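Local coordinates for chromosome replication initiation inhibitor protein (Agrobacterium tumefaciens, PDB 3FD3) that probably acts as a DNA-binding transcription regulator of the LysR family, represented here by its C-terminal substrate-binding domain, at residues 4-9 / 190-195; 16-21 / 32-37; 41-46 / 60-65; 107-112 / 135-140. All blocks are in the same frame, centred on the assembly; numbering follows the deposited sequence.

Contact 1. Residues 4-9 / 190-195; sequences LNIATN and AGLTAN
Leu4, near the beginning of strand 3-8, opens the contact: its CD1 comes within 4.4 Å of Leu192 CD2 on helix 190-195, a loose approach. The same leucine also packs on Tyr30 and Leu189, and a bound polyethylene glycol lies about 4 Å from its side chain (nearest atoms). Asn5 faces the other way, as alternation along a strand demands, and an amide suits that partly exposed side, where it lies beside Asn33. Ile6 turns back to the helix and makes the closest touch. Its CD1 meets Leu192 CD2 at 3.7 Å, the two side chains reaching for each other tip to tip. Leu192 projects its branch from the helix with CG anti to the backbone N (chi1 178°), which brings one methyl group within range of both strand residues. Ala7 again points to the opposite face, where its small methyl group packs on Val51. Further along, Thr8 OG1 donates to Asn9 O at 2.9 Å, somewhat tilted from the carbonyl plane. Asn9 then occupies the N-cap position of the next helix. Trp179 and Phe24 complete the surroundings of Leu192. The C-terminal helix is thus laid against the N-terminal strand through a few methyl groups, an apolar and non-directional join that depends on shape and on exclusion of water.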
loop_
_atom_site.group_PDB
_atom_site.type_symbol
_atom_site.label_atom_id
_atom_site.label_comp_id
_atom_site.label_asym_id
_atom_site.label_seq_id
_atom_site.Cartn_x
_atom_site.Cartn_y
_atom_site.Cartn_z
ATOM N N LEU A 4 12.715 -10.692 13.021
ATOM C CA LEU A 4 11.582 -10.462 13.914
ATOM C C LEU A 4 10.304 -10.363 13.110
ATOM O O LEU A 4 10.186 -9.484 12.247
ATOM C CB LEU A 4 11.771 -9.152 14.685
ATOM C CG LEU A 4 13.042 -9.005 15.514
ATOM C CD1 LEU A 4 13.010 -7.697 16.264
ATOM C CD2 LEU A 4 13.148 -10.209 16.477
ATOM N N ASN A 5 9.357 -11.252 13.393
ATOM C CA ASN A 5 8.009 -11.188 12.783
ATOM C C ASN A 5 7.087 -10.225 13.554
ATOM O O ASN A 5 6.774 -10.463 14.742
ATOM C CB ASN A 5 7.381 -12.588 12.777
ATOM C CG ASN A 5 8.195 -13.606 11.995
ATOM O OD1 ASN A 5 8.926 -13.268 11.068
ATOM N ND2 ASN A 5 8.088 -14.874 12.391
ATOM N N ILE A 6 6.634 -9.169 12.887
ATOM C CA ILE A 6 5.834 -8.109 13.483
ATOM C C ILE A 6 4.638 -7.841 12.564
ATOM O O ILE A 6 4.764 -7.896 11.348
ATOM C CB ILE A 6 6.654 -6.816 13.633
ATOM C CG1 ILE A 6 7.917 -7.041 14.449
ATOM C CG2 ILE A 6 5.833 -5.665 14.295
ATOM C CD1 ILE A 6 8.953 -5.890 14.165
ATOM N N ALA A 7 3.474 -7.623 13.143
ATOM C CA ALA A 7 2.259 -7.363 12.387
ATOM C C ALA A 7 1.856 -5.900 12.567
ATOM O O ALA A 7 2.152 -5.266 13.584
ATOM C CB ALA A 7 1.108 -8.279 12.839
ATOM N N THR A 8 1.181 -5.369 11.541
ATOM C CA THR A 8 0.618 -4.012 11.601
ATOM C C THR A 8 -0.616 -3.991 10.717
ATOM O O THR A 8 -0.720 -4.798 9.765
ATOM C CB THR A 8 1.607 -2.924 11.118
ATOM O OG1 THR A 8 0.961 -1.641 11.191
ATOM C CG2 THR A 8 2.082 -3.161 9.678
ATOM N N ASN A 9 -1.537 -3.085 11.040
ATOM C CA ASN A 9 -2.613 -2.753 10.137
ATOM C C ASN A 9 -2.063 -1.925 8.980
ATOM O O ASN A 9 -1.040 -1.250 9.117
ATOM C CB ASN A 9 -3.768 -2.014 10.867
ATOM C CG ASN A 9 -3.323 -0.679 11.567
ATOM O OD1 ASN A 9 -2.216 -0.546 12.054
ATOM N ND2 ASN A 9 -4.254 0.249 11.704
ATOM N N ALA A 190 12.774 -4.710 24.031
ATOM C CA ALA A 190 12.469 -3.458 24.719
ATOM C C ALA A 190 12.812 -2.241 23.849
ATOM O O ALA A 190 12.095 -1.250 23.867
ATOM C CB ALA A 190 13.225 -3.372 26.057
ATOM N N GLY A 191 13.905 -2.323 23.102
ATOM C CA GLY A 191 14.310 -1.217 22.196
ATOM C C GLY A 191 13.308 -0.931 21.094
ATOM O O GLY A 191 13.040 0.226 20.735
ATOM N N LEU A 192 12.745 -2.001 20.552
ATOM C CA LEU A 192 11.716 -1.887 19.536
ATOM C C LEU A 192 10.498 -1.214 20.134
ATOM O O LEU A 192 9.957 -0.248 19.586
ATOM C CB LEU A 192 11.336 -3.261 19.016
ATOM C CG LEU A 192 10.240 -3.338 17.965
ATOM C CD1 LEU A 192 10.555 -2.387 16.743
ATOM C CD2 LEU A 192 10.022 -4.766 17.511
ATOM N N THR A 193 10.058 -1.742 21.273
ATOM C CA THR A 193 8.953 -1.164 22.011
ATOM C C THR A 193 9.152 0.292 22.324
ATOM O O THR A 193 8.222 1.077 22.127
ATOM C CB THR A 193 8.672 -1.969 23.310
ATOM O OG1 THR A 193 8.250 -3.262 22.891
ATOM C CG2 THR A 193 7.578 -1.339 24.127
ATOM N N ALA A 194 10.340 0.677 22.788
ATOM C CA ALA A 194 10.597 2.067 23.098
ATOM C C ALA A 194 10.371 2.936 21.862
ATOM O O ALA A 194 9.796 4.004 21.948
ATOM C CB ALA A 194 12.055 2.266 23.612
ATOM N N ASN A 195 10.868 2.472 20.726
ATOM C CA ASN A 195 10.690 3.202 19.447
ATOM C C ASN A 195 9.244 3.244 18.964
ATOM O O ASN A 195 8.788 4.264 18.463
ATOM C CB ASN A 195 11.647 2.627 18.396
ATOM C CG ASN A 195 13.078 3.077 18.624
ATOM O OD1 ASN A 195 13.329 4.263 18.712
ATOM N ND2 ASN A 195 13.995 2.149 18.770
#

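Contact 2. Residues 16-21 / 32-37; sequences WFLDAV and VNIAVD
Phe17, Leu18 and Val21 of helix 17-21 lie over Val32 and Ile34 of strand 32-36, within a beta-alpha-beta crossover: the helix connects strand 3-8 to its parallel neighbour 31-36. Helix and strand segments run nearly antiparallel, at 161°, with their axes 12.0 Å apart, a separation that large aliphatic and aromatic side chains can fill. The tight part is around Ile34. Its CD1 meets Leu18 CD2 at 3.6 Å, while its CG2 lies 3.8 Å from Phe17 CE2, approaching the ring obliquely. With CG1 anti to its own carbonyl carbon (chi1 -61°), the isoleucine lays both branches against Phe17 CE2, and the longer one, ending in CD1, goes on to Leu18. Packing is looser at Val21 and Val32, which point tip to tip; Val21 CG1 is 4.0 Å from Val32 CG1, and equally far from CG2. Beta-branched residues suit the strand here, being compact and apolar close to the backbone. On the strand's other side Asn33 and Ala35 are partly exposed, Asn33 packing on Trp130 of the second subunit and Ala35 on Trp45. Asp19, on the helix face turned from the strand, is exposed, as suits a carboxylate. The second subunit bonds to the backbone of Val32 and Ile34 and sets its Gly136 against Leu18, so this edge of the sheet joins the dimer interface. Within the buried layer, Val21 CG2 sits 3.5 Å above one face of the Phe17 ring, and Ile34 CD1 lies in the ring plane at its edge.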
loop_
_atom_site.group_PDB
_atom_site.type_symbol
_atom_site.label_atom_id
_atom_site.label_comp_id
_atom_site.label_asym_id
_atom_site.label_seq_id
_atom_site.Cartn_x
_atom_site.Cartn_y
_atom_site.Cartn_z
ATOM N N TRP A 16 2.952 5.823 10.140
ATOM C CA TRP A 16 4.011 5.985 11.155
ATOM C C TRP A 16 4.835 4.737 11.467
ATOM O O TRP A 16 5.913 4.839 12.082
ATOM C CB TRP A 16 3.395 6.510 12.467
ATOM C CG TRP A 16 2.501 5.500 13.141
ATOM C CD1 TRP A 16 1.187 5.214 12.850
ATOM C CD2 TRP A 16 2.875 4.601 14.178
ATOM N NE1 TRP A 16 0.720 4.219 13.672
ATOM C CE2 TRP A 16 1.736 3.811 14.494
ATOM C CE3 TRP A 16 4.055 4.399 14.898
ATOM C CZ2 TRP A 16 1.756 2.826 15.481
ATOM C CZ3 TRP A 16 4.063 3.436 15.877
ATOM C CH2 TRP A 16 2.935 2.647 16.152
ATOM N N PHE A 17 4.361 3.556 11.076
ATOM C CA PHE A 17 4.951 2.309 11.578
ATOM C C PHE A 17 6.423 2.138 11.200
ATOM O O PHE A 17 7.254 1.776 12.066
ATOM C CB PHE A 17 4.125 1.132 11.055
ATOM C CG PHE A 17 4.629 -0.253 11.442
ATOM C CD1 PHE A 17 4.306 -0.818 12.652
ATOM C CD2 PHE A 17 5.383 -0.979 10.564
ATOM C CE1 PHE A 17 4.756 -2.097 12.979
ATOM C CE2 PHE A 17 5.812 -2.260 10.896
ATOM C CZ PHE A 17 5.494 -2.791 12.099
ATOM N N LEU A 18 6.751 2.421 9.933
ATOM C CA LEU A 18 8.125 2.266 9.463
ATOM C C LEU A 18 9.048 3.313 10.035
ATOM O O LEU A 18 10.241 3.047 10.202
ATOM C CB LEU A 18 8.210 2.270 7.932
ATOM C CG LEU A 18 7.656 1.026 7.265
ATOM C CD1 LEU A 18 7.755 1.151 5.706
ATOM C CD2 LEU A 18 8.371 -0.221 7.781
ATOM N N ASP A 19 8.514 4.485 10.365
ATOM C CA ASP A 19 9.308 5.493 11.060
ATOM C C ASP A 19 9.799 4.956 12.403
ATOM O O ASP A 19 10.949 5.176 12.772
ATOM C CB ASP A 19 8.507 6.782 11.271
ATOM C CG ASP A 19 9.358 7.917 11.801
ATOM O OD1 ASP A 19 10.504 8.094 11.327
ATOM O OD2 ASP A 19 8.879 8.651 12.686
ATOM N N ALA A 20 8.933 4.243 13.124
ATOM C CA ALA A 20 9.302 3.596 14.374
ATOM C C ALA A 20 10.247 2.416 14.173
ATOM O O ALA A 20 11.273 2.310 14.837
ATOM C CB ALA A 20 8.028 3.104 15.115
ATOM N N VAL A 21 9.901 1.530 13.255
ATOM C CA VAL A 21 10.689 0.325 13.043
ATOM C C VAL A 21 12.109 0.661 12.565
ATOM O O VAL A 21 13.067 0.041 13.012
ATOM C CB VAL A 21 10.022 -0.584 12.038
ATOM C CG1 VAL A 21 10.944 -1.791 11.731
ATOM C CG2 VAL A 21 8.674 -1.069 12.615
ATOM N N VAL A 32 13.447 -7.414 9.984
ATOM C CA VAL A 32 12.034 -7.502 10.270
ATOM C C VAL A 32 11.272 -8.153 9.121
ATOM O O VAL A 32 11.620 -7.995 7.947
ATOM C CB VAL A 32 11.425 -6.134 10.654
ATOM C CG1 VAL A 32 12.114 -5.623 11.947
ATOM C CG2 VAL A 32 11.515 -5.085 9.470
ATOM N N ASN A 33 10.276 -8.939 9.495
ATOM C CA ASN A 33 9.320 -9.496 8.555
ATOM C C ASN A 33 7.980 -8.902 8.928
ATOM O O ASN A 33 7.400 -9.238 9.980
ATOM C CB ASN A 33 9.330 -11.016 8.646
ATOM C CG ASN A 33 8.299 -11.669 7.747
ATOM O OD1 ASN A 33 7.563 -11.021 7.049
ATOM N ND2 ASN A 33 8.266 -12.973 7.771
ATOM N N ILE A 34 7.527 -7.967 8.103
ATOM C CA ILE A 34 6.332 -7.174 8.392
ATOM C C ILE A 34 5.126 -7.792 7.748
ATOM O O ILE A 34 5.050 -7.918 6.518
ATOM C CB ILE A 34 6.511 -5.711 7.956
ATOM C CG1 ILE A 34 7.665 -5.100 8.731
ATOM C CG2 ILE A 34 5.206 -4.916 8.226
ATOM C CD1 ILE A 34 8.127 -3.796 8.158
ATOM N N ALA A 35 4.195 -8.270 8.581
ATOM C CA ALA A 35 2.956 -8.859 8.089
ATOM C C ALA A 35 1.864 -7.812 8.210
ATOM O O ALA A 35 1.688 -7.173 9.272
ATOM C CB ALA A 35 2.585 -10.133 8.909
ATOM N N VAL A 36 1.119 -7.601 7.135
ATOM C CA VAL A 36 0.112 -6.559 7.139
ATOM C C VAL A 36 -1.238 -7.258 7.303
ATOM O O VAL A 36 -1.608 -8.116 6.497
ATOM C CB VAL A 36 0.163 -5.723 5.830
ATOM C CG1 VAL A 36 -0.887 -4.576 5.852
ATOM C CG2 VAL A 36 1.582 -5.225 5.552
ATOM N N ASP A 37 -1.968 -6.917 8.350
ATOM C CA ASP A 37 -3.177 -7.621 8.683
ATOM C C ASP A 37 -4.316 -6.661 8.477
ATOM O O ASP A 37 -4.410 -5.664 9.190
ATOM C CB ASP A 37 -3.177 -8.023 10.147
ATOM C CG ASP A 37 -4.491 -8.643 10.573
ATOM O OD1 ASP A 37 -5.143 -9.310 9.727
ATOM O OD2 ASP A 37 -4.864 -8.427 11.736
#

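Contact 3. Residues 41-46 / 60-65; sequences HTVEWL and KPVQGC
Val62 is the bump, and the hollow that receives it lies between Val43 and Leu46, residues one helical turn apart on helix 42-46. Its two methyl groups divide the work. CG1, anti to the valine's own backbone N (chi1 -162°), rests 3.8 Å from Val43 O, while CG2 presses against Leu46 CD1 at 3.7 Å. The side chains of Leu46 and Val62 cross at about a right angle, and CG2 also comes near Leu46 CB. Val43 CG1 borders the hollow more loosely, 4.3 Å from Val62 CG1. In the N-terminal part of this LysR substrate-binding domain, the hollow is covered by the loop that joins strand 53-56 to strand 66-79. That loop folds back through a beta turn in which Cys65 N donates to Val62 O. Gly64 suits the turn because its phi of 101° would jam a beta carbon against the preceding carbonyl oxygen. The turn brings Cys65 SG to 4.4 Å from Leu46 CD2, a second, shallower bump beside the first. Gln180 holds the backbone at Lys60 and Val62. At the start of the helix, away from the loop, His41 ND1 donates an almost straight bond of 3.1 Å to Glu44 OE1, which it meets from above the carboxylate plane.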
loop_
_atom_site.group_PDB
_atom_site.type_symbol
_atom_site.label_atom_id
_atom_site.label_comp_id
_atom_site.label_asym_id
_atom_site.label_seq_id
_atom_site.Cartn_x
_atom_site.Cartn_y
_atom_site.Cartn_z
ATOM N N HIS A 41 -6.633 -10.984 11.626
ATOM C CA HIS A 41 -5.976 -12.223 12.014
ATOM C C HIS A 41 -4.897 -12.025 13.065
ATOM O O HIS A 41 -4.307 -13.000 13.533
ATOM C CB HIS A 41 -5.354 -12.907 10.807
ATOM C CG HIS A 41 -6.364 -13.411 9.830
ATOM N ND1 HIS A 41 -7.509 -14.070 10.225
ATOM C CD2 HIS A 41 -6.413 -13.336 8.482
ATOM C CE1 HIS A 41 -8.225 -14.375 9.157
ATOM N NE2 HIS A 41 -7.583 -13.936 8.087
ATOM N N THR A 42 -4.622 -10.770 13.428
ATOM C CA THR A 42 -3.483 -10.492 14.323
ATOM C C THR A 42 -3.556 -11.259 15.625
ATOM O O THR A 42 -2.528 -11.790 16.086
ATOM C CB THR A 42 -3.349 -8.985 14.615
ATOM O OG1 THR A 42 -2.929 -8.340 13.419
ATOM C CG2 THR A 42 -2.313 -8.716 15.735
ATOM N N VAL A 43 -4.754 -11.350 16.211
ATOM C CA VAL A 43 -4.922 -12.076 17.479
ATOM C C VAL A 43 -4.539 -13.555 17.360
ATOM O O VAL A 43 -3.823 -14.085 18.205
ATOM C CB VAL A 43 -6.370 -11.945 18.027
ATOM C CG1 VAL A 43 -6.641 -12.984 19.107
ATOM C CG2 VAL A 43 -6.587 -10.500 18.556
ATOM N N GLU A 44 -4.994 -14.200 16.291
ATOM C CA GLU A 44 -4.622 -15.583 16.006
ATOM C C GLU A 44 -3.116 -15.737 15.791
ATOM O O GLU A 44 -2.494 -16.662 16.323
ATOM C CB GLU A 44 -5.375 -16.102 14.777
ATOM C CG GLU A 44 -6.905 -16.029 14.917
ATOM C CD GLU A 44 -7.521 -14.745 14.297
ATOM O OE1 GLU A 44 -8.159 -14.874 13.200
ATOM O OE2 GLU A 44 -7.349 -13.632 14.897
ATOM N N TRP A 45 -2.529 -14.811 15.043
ATOM C CA TRP A 45 -1.088 -14.842 14.784
ATOM C C TRP A 45 -0.272 -14.711 16.056
ATOM O O TRP A 45 0.748 -15.381 16.219
ATOM C CB TRP A 45 -0.675 -13.723 13.853
ATOM C CG TRP A 45 -1.244 -13.798 12.471
ATOM C CD1 TRP A 45 -1.906 -14.850 11.897
ATOM C CD2 TRP A 45 -1.157 -12.780 11.474
ATOM N NE1 TRP A 45 -2.253 -14.532 10.606
ATOM C CE2 TRP A 45 -1.798 -13.270 10.320
ATOM C CE3 TRP A 45 -0.597 -11.493 11.444
ATOM C CZ2 TRP A 45 -1.900 -12.522 9.157
ATOM C CZ3 TRP A 45 -0.698 -10.743 10.284
ATOM C CH2 TRP A 45 -1.345 -11.267 9.151
ATOM N N LEU A 46 -0.693 -13.818 16.938
ATOM C CA LEU A 46 -0.028 -13.692 18.229
ATOM C C LEU A 46 -0.181 -14.962 19.068
ATOM O O LEU A 46 0.781 -15.453 19.655
ATOM C CB LEU A 46 -0.559 -12.488 18.995
ATOM C CG LEU A 46 -0.049 -11.120 18.525
ATOM C CD1 LEU A 46 -0.947 -10.002 19.044
ATOM C CD2 LEU A 46 1.430 -10.829 18.909
ATOM N N LYS A 60 -7.779 -5.902 23.946
ATOM C CA LYS A 60 -7.921 -7.018 24.821
ATOM C C LYS A 60 -6.697 -7.863 24.666
ATOM O O LYS A 60 -6.279 -8.181 23.548
ATOM C CB LYS A 60 -9.228 -7.761 24.529
ATOM C CG LYS A 60 -10.415 -7.072 25.193
ATOM C CD LYS A 60 -11.588 -6.834 24.243
ATOM C CE LYS A 60 -12.679 -6.001 24.929
ATOM N NZ LYS A 60 -13.995 -6.081 24.232
ATOM N N PRO A 61 -6.076 -8.183 25.807
ATOM C CA PRO A 61 -4.841 -8.913 25.789
ATOM C C PRO A 61 -5.066 -10.262 25.191
ATOM O O PRO A 61 -6.022 -10.965 25.549
ATOM C CB PRO A 61 -4.482 -9.046 27.270
ATOM C CG PRO A 61 -5.754 -8.809 28.007
ATOM C CD PRO A 61 -6.547 -7.895 27.174
ATOM N N VAL A 62 -4.219 -10.614 24.251
ATOM C CA VAL A 62 -4.104 -11.985 23.860
ATOM C C VAL A 62 -3.455 -12.481 25.121
ATOM O O VAL A 62 -2.525 -11.825 25.669
ATOM C CB VAL A 62 -3.199 -12.179 22.621
ATOM C CG1 VAL A 62 -3.457 -13.551 21.973
ATOM C CG2 VAL A 62 -3.432 -11.073 21.613
ATOM N N GLN A 63 -3.982 -13.580 25.640
ATOM C CA GLN A 63 -3.532 -14.081 26.914
ATOM C C GLN A 63 -2.016 -14.158 26.885
ATOM O O GLN A 63 -1.425 -14.681 25.946
ATOM C CB GLN A 63 -4.130 -15.453 27.184
ATOM C CG GLN A 63 -4.027 -15.894 28.629
ATOM C CD GLN A 63 -4.756 -17.191 28.850
ATOM O OE1 GLN A 63 -5.960 -17.299 28.583
ATOM N NE2 GLN A 63 -4.035 -18.195 29.321
ATOM N N GLY A 64 -1.398 -13.568 27.892
ATOM C CA GLY A 64 0.029 -13.584 28.015
ATOM C C GLY A 64 0.674 -12.300 27.566
ATOM O O GLY A 64 1.537 -11.796 28.287
ATOM N N CYS A 65 0.282 -11.779 26.390
ATOM C CA CYS A 65 0.939 -10.614 25.806
ATOM C C CYS A 65 0.991 -9.413 26.724
ATOM O O CYS A 65 0.086 -9.192 27.518
ATOM C CB CYS A 65 0.242 -10.158 24.528
ATOM S SG CYS A 65 0.470 -11.360 23.177
#

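Contact 4. Residues 107-112 / 135-140; sequences QKDRLQ and DGFVKA
Asp109 OD2 is gripped by two donors, Gln112 NE2 at 2.9 Å and the backbone N of Phe105. The amide donor lies in Gln112's own amide plane yet stands above the carboxylate plane of Asp109, 51° out of it. The other oxygen, Asp109 OD1, takes a capping bond of 3.0 Å from Leu111 N, just where helix 111-120 begins. Aspartate is apt here because its short carboxylate can serve an early helix N-H with one oxygen and a side-chain amide with the other. Gln112 bends at chi2 (68°), which folds its amide back toward Asp109 and leaves OE1 turned to the aromatic ring. There OE1 lies 3.6 Å from Phe137 CE2, at the edge of the ring and near its plane, where the C-H groups carry a slight positive charge. Gln112 OE1 also accepts from Leu149 N, so both ends of the amide are bonded and its rotation is fixed. Asp109 OD2 stands 4.0 Å from Phe137 CZ, obliquely placed. The phenyl ring extends from helix 135-140 and packs on Leu103 of the small parallel sheet and on Phe105 just after it. A calcium ion lies about 3 Å from the Phe137 side chain (nearest atoms). Leu149 belongs to a calcium site of this protein, though that ion is not bound to this chain. The capped helix start and the aromatic residue facing it belong to the second alpha/beta subdomain of the LysR substrate-binding domain.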
loop_
_atom_site.group_PDB
_atom_site.type_symbol
_atom_site.label_atom_id
_atom_site.label_comp_id
_atom_site.label_asym_id
_atom_site.label_seq_id
_atom_site.Cartn_x
_atom_site.Cartn_y
_atom_site.Cartn_z
ATOM N N GLN A 107 -14.213 -6.330 3.144
ATOM C CA GLN A 107 -15.513 -6.630 3.745
ATOM C C GLN A 107 -15.544 -6.438 5.260
ATOM O O GLN A 107 -16.609 -6.399 5.848
ATOM C CB GLN A 107 -15.961 -8.037 3.352
ATOM C CG GLN A 107 -16.222 -8.127 1.849
ATOM C CD GLN A 107 -16.597 -9.503 1.372
ATOM O OE1 GLN A 107 -17.775 -9.786 1.136
ATOM N NE2 GLN A 107 -15.597 -10.374 1.213
ATOM N N LYS A 108 -14.389 -6.303 5.881
ATOM C CA LYS A 108 -14.294 -6.041 7.319
ATOM C C LYS A 108 -14.163 -4.572 7.689
ATOM O O LYS A 108 -14.092 -4.235 8.883
ATOM C CB LYS A 108 -13.123 -6.840 7.885
ATOM C CG LYS A 108 -13.434 -8.321 7.823
ATOM C CD LYS A 108 -12.440 -9.182 8.526
ATOM C CE LYS A 108 -12.862 -10.630 8.436
ATOM N NZ LYS A 108 -12.062 -11.472 9.340
ATOM N N ASP A 109 -14.129 -3.702 6.681
ATOM C CA ASP A 109 -13.936 -2.277 6.898
ATOM C C ASP A 109 -15.273 -1.646 7.261
ATOM O O ASP A 109 -16.140 -1.462 6.380
ATOM C CB ASP A 109 -13.356 -1.632 5.637
ATOM C CG ASP A 109 -13.254 -0.121 5.712
ATOM O OD1 ASP A 109 -13.440 0.473 6.799
ATOM O OD2 ASP A 109 -12.997 0.509 4.641
ATOM N N ARG A 110 -15.395 -1.263 8.535
ATOM C CA ARG A 110 -16.626 -0.671 9.062
ATOM C C ARG A 110 -16.540 0.840 9.216
ATOM O O ARG A 110 -17.477 1.470 9.714
ATOM C CB ARG A 110 -16.982 -1.296 10.422
ATOM C CG ARG A 110 -17.436 -2.733 10.325
ATOM C CD ARG A 110 -17.742 -3.328 11.700
ATOM N NE ARG A 110 -18.950 -2.764 12.308
ATOM C CZ ARG A 110 -19.007 -2.251 13.535
ATOM N NH1 ARG A 110 -17.926 -2.227 14.299
ATOM N NH2 ARG A 110 -20.151 -1.768 13.996
ATOM N N LEU A 111 -15.430 1.440 8.790
ATOM C CA LEU A 111 -15.224 2.873 9.060
ATOM C C LEU A 111 -16.217 3.820 8.372
ATOM O O LEU A 111 -16.674 4.794 8.970
ATOM C CB LEU A 111 -13.778 3.298 8.741
ATOM C CG LEU A 111 -12.649 2.582 9.488
ATOM C CD1 LEU A 111 -11.332 3.359 9.275
ATOM C CD2 LEU A 111 -12.934 2.368 10.982
ATOM N N GLN A 112 -16.552 3.559 7.117
ATOM C CA GLN A 112 -17.499 4.423 6.428
ATOM C C GLN A 112 -18.877 4.261 7.072
ATOM O O GLN A 112 -19.572 5.245 7.290
ATOM C CB GLN A 112 -17.607 4.070 4.949
ATOM C CG GLN A 112 -16.416 4.534 4.117
ATOM C CD GLN A 112 -15.122 3.808 4.429
ATOM O OE1 GLN A 112 -14.071 4.435 4.548
ATOM N NE2 GLN A 112 -15.180 2.480 4.505
ATOM N N ASP A 135 -2.778 3.856 0.670
ATOM C CA ASP A 135 -2.316 4.886 -0.256
ATOM C C ASP A 135 -3.301 5.016 -1.429
ATOM O O ASP A 135 -3.584 6.127 -1.902
ATOM C CB ASP A 135 -0.883 4.607 -0.720
ATOM C CG ASP A 135 -0.616 3.110 -1.026
ATOM O OD1 ASP A 135 -0.741 2.196 -0.119
ATOM O OD2 ASP A 135 -0.247 2.862 -2.196
ATOM N N GLY A 136 -3.838 3.888 -1.880
ATOM C CA GLY A 136 -4.850 3.888 -2.945
ATOM C C GLY A 136 -6.090 4.670 -2.549
ATOM O O GLY A 136 -6.645 5.432 -3.364
ATOM N N PHE A 137 -6.534 4.499 -1.311
ATOM C CA PHE A 137 -7.691 5.260 -0.789
ATOM C C PHE A 137 -7.468 6.769 -0.974
ATOM O O PHE A 137 -8.358 7.480 -1.423
ATOM C CB PHE A 137 -7.922 5.015 0.715
ATOM C CG PHE A 137 -9.196 4.298 1.060
ATOM C CD1 PHE A 137 -9.425 3.008 0.647
ATOM C CD2 PHE A 137 -10.127 4.900 1.907
ATOM C CE1 PHE A 137 -10.597 2.326 1.012
ATOM C CE2 PHE A 137 -11.286 4.233 2.261
ATOM C CZ PHE A 137 -11.506 2.917 1.826
ATOM N N VAL A 138 -6.286 7.255 -0.605
ATOM C CA VAL A 138 -6.000 8.671 -0.717
ATOM C C VAL A 138 -6.009 9.079 -2.187
ATOM O O VAL A 138 -6.618 10.066 -2.571
ATOM C CB VAL A 138 -4.689 9.058 -0.084
ATOM C CG1 VAL A 138 -4.375 10.566 -0.354
ATOM C CG2 VAL A 138 -4.754 8.759 1.432
ATOM N N LYS A 139 -5.342 8.297 -3.026
ATOM C CA LYS A 139 -5.319 8.623 -4.456
ATOM C C LYS A 139 -6.713 8.650 -5.072
ATOM O O LYS A 139 -7.033 9.541 -5.867
ATOM C CB LYS A 139 -4.468 7.623 -5.228
ATOM C CG LYS A 139 -3.009 7.722 -5.020
ATOM C CD LYS A 139 -2.255 6.920 -6.119
ATOM C CE LYS A 139 -0.766 6.855 -5.842
ATOM N NZ LYS A 139 -0.489 6.457 -4.415
ATOM N N ALA A 140 -7.547 7.683 -4.703
ATOM C CA ALA A 140 -8.911 7.599 -5.232
ATOM C C ALA A 140 -9.741 8.783 -4.762
ATOM O O ALA A 140 -10.567 9.311 -5.499
ATOM C CB ALA A 140 -9.550 6.311 -4.771
#

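How the contacts relate
From the N terminus, strand 3-8 opens contact 1, which closes last, on helix 190-203, so that contacts 2, 3 and 4 are all nested inside its loop. Those three follow one another in series without crossing. Contact 2 closes the short helical connection between strands 3-8 and 31-36; contact 3 then joins the next helix to the loop between strands 53-56 and 66-79. Contacts 1 to 3 touch one another around these strands and knit one lobe together, with Asp37 OD2 bonded to Thr42 OG1 linking contacts 2 and 3. Contact 4 lies across the chain's centre, in the other lobe, about 25 Å from contact 1 (centres). Contacts 2 and 4 both reach the second subunit.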